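Local atomic coordinates of potential RNA-dependent RNA polymerase (Human picobirnavirus, PDB entry 5I62), a protein that is an RNA-dependent RNA polymerase that probably both replicates and transcribes the double-stranded RNA genome of a small virus, adding ribonucleotides from their triphosphates to a growing RNA chain. Residues I300-I304 against G316-G321. Sequence-based numbering, arbitrary orientation.
Sequences IKYAI and GIHGMG
H318 is hydrogen-bonded to segment 300-304 at both its backbone and its ring, its own N donating to Y302 O at 2.8 Å. From CB, a chi1 of 50° sets CG between the backbone N and the carbonyl carbon, which lays the ring centre beneath Y302 O. ND1 donates a hydrogen bond to G319 O (2.7 Å), CE1 brings its edge to K301 O (3.2 Å), and NE2 donates in the ring plane to a lone pair of I304 O (2.9 Å), with CD2 3.5 Å from the same oxygen. Because both nitrogens face carbonyl acceptors, the imidazole is probably doubly protonated and cationic, and its two in-plane bonds fix the ring's rotation. G321 N reaches K301 O at 3.2 Å, while M320, bent at chi2 and chi3, lays SD against K301 CD (3.6 Å) and obliquely beside the Y302 ring, a Met-aromatic contact. Water bridges A303 O to G316 N.

The two loops close the base of the hairpin formed by strands 306-309 and 312-314, within the polymerase's catalytic region. W204 and Y96 pack on H318, whereas D330 of helix 327-345 salt-bridges K301 NZ and hydrogen-bonds Y302 OH; Y218 OH of helix 208-228 also hydrogen-bonds K301 NZ.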
loop_
_atom_site.group_PDB
_atom_site.type_symbol
_atom_site.label_atom_id
_atom_site.label_comp_id
_atom_site.label_asym_id
_atom_site.label_seq_id
_atom_site.Cartn_x
_atom_site.Cartn_y
_atom_site.Cartn_z
ATOM N N ILE A 300 15.478 -8.561 -9.093
ATOM C CA ILE A 300 15.927 -7.165 -9.197
ATOM C C ILE A 300 15.348 -6.310 -8.081
ATOM O O ILE A 300 16.026 -5.426 -7.543
ATOM C CB ILE A 300 15.576 -6.592 -10.588
ATOM C CG1 ILE A 300 16.423 -7.272 -11.661
ATOM C CG2 ILE A 300 15.730 -5.068 -10.629
ATOM C CD1 ILE A 300 15.914 -7.002 -13.055
ATOM N N LYS A 301 14.086 -6.546 -7.714
ATOM C CA LYS A 301 13.465 -5.703 -6.700
ATOM C C LYS A 301 14.153 -5.839 -5.343
ATOM O O LYS A 301 13.976 -4.966 -4.485
ATOM C CB LYS A 301 11.974 -6.026 -6.586
ATOM C CG LYS A 301 11.705 -7.447 -6.010
ATOM C CD LYS A 301 10.212 -7.781 -5.914
ATOM C CE LYS A 301 9.655 -8.316 -7.235
ATOM N NZ LYS A 301 10.073 -9.730 -7.503
ATOM N N TYR A 302 14.934 -6.908 -5.136
ATOM C CA TYR A 302 15.667 -7.142 -3.896
ATOM C C TYR A 302 17.142 -6.766 -3.986
ATOM O O TYR A 302 17.876 -6.939 -3.006
ATOM C CB TYR A 302 15.537 -8.614 -3.484
ATOM C CG TYR A 302 14.087 -9.049 -3.377
ATOM C CD1 TYR A 302 13.270 -8.515 -2.394
ATOM C CD2 TYR A 302 13.531 -9.962 -4.278
ATOM C CE1 TYR A 302 11.927 -8.881 -2.293
ATOM C CE2 TYR A 302 12.183 -10.340 -4.177
ATOM C CZ TYR A 302 11.396 -9.784 -3.177
ATOM O OH TYR A 302 10.064 -10.126 -3.028
ATOM N N ALA A 303 17.600 -6.274 -5.138
ATOM C CA ALA A 303 19.015 -5.968 -5.319
ATOM C C ALA A 303 19.289 -4.694 -6.115
ATOM O O ALA A 303 20.458 -4.339 -6.276
ATOM C CB ALA A 303 19.730 -7.146 -6.003
ATOM N N ILE A 304 18.266 -4.008 -6.617
ATOM C CA ILE A 304 18.494 -2.875 -7.534
ATOM C C ILE A 304 19.229 -1.759 -6.802
ATOM O O ILE A 304 18.956 -1.520 -5.609
ATOM C CB ILE A 304 17.156 -2.377 -8.120
ATOM C CG1 ILE A 304 17.378 -1.385 -9.283
ATOM C CG2 ILE A 304 16.261 -1.774 -7.025
ATOM C CD1 ILE A 304 16.104 -1.061 -10.036
ATOM N N GLY A 316 24.019 -3.190 -3.412
ATOM C CA GLY A 316 23.923 -4.340 -2.535
ATOM C C GLY A 316 22.488 -4.853 -2.407
ATOM O O GLY A 316 21.516 -4.180 -2.758
ATOM N N ILE A 317 22.357 -6.081 -1.887
ATOM C CA ILE A 317 21.016 -6.638 -1.719
ATOM C C ILE A 317 20.301 -5.939 -0.565
ATOM O O ILE A 317 20.927 -5.365 0.337
ATOM C CB ILE A 317 21.045 -8.166 -1.517
ATOM C CG1 ILE A 317 21.799 -8.544 -0.239
ATOM C CG2 ILE A 317 21.626 -8.857 -2.746
ATOM C CD1 ILE A 317 21.588 -10.019 0.171
ATOM N N HIS A 318 18.976 -5.965 -0.603
ATOM C CA HIS A 318 18.179 -5.247 0.383
ATOM C C HIS A 318 16.801 -5.900 0.454
ATOM O O HIS A 318 16.524 -6.885 -0.237
ATOM C CB HIS A 318 18.102 -3.750 0.029
ATOM C CG HIS A 318 17.705 -3.488 -1.397
ATOM N ND1 HIS A 318 16.427 -3.692 -1.870
ATOM C CD2 HIS A 318 18.423 -3.035 -2.453
ATOM C CE1 HIS A 318 16.370 -3.373 -3.151
ATOM N NE2 HIS A 318 17.571 -2.971 -3.532
ATOM N N GLY A 319 15.944 -5.359 1.315
ATOM C CA GLY A 319 14.591 -5.851 1.423
ATOM C C GLY A 319 13.770 -5.449 0.205
ATOM O O GLY A 319 14.277 -4.953 -0.800
ATOM N N MET A 320 12.459 -5.666 0.315
ATOM C CA MET A 320 11.556 -5.325 -0.774
ATOM C C MET A 320 11.683 -3.855 -1.138
ATOM O O MET A 320 11.434 -2.978 -0.310
ATOM C CB MET A 320 10.117 -5.638 -0.395
ATOM C CG MET A 320 9.122 -5.093 -1.389
ATOM S SD MET A 320 9.267 -5.926 -2.985
ATOM C CE MET A 320 8.444 -7.489 -2.574
ATOM N N GLY A 321 12.052 -3.584 -2.390
ATOM C CA GLY A 321 12.055 -2.211 -2.860
ATOM C C GLY A 321 10.627 -1.722 -2.967
ATOM O O GLY A 321 9.946 -2.005 -3.954
HETATM O O HOH W 1 23.214 -3.923 -5.919
HETATM O O HOH W 2 21.139 -1.555 -3.799
#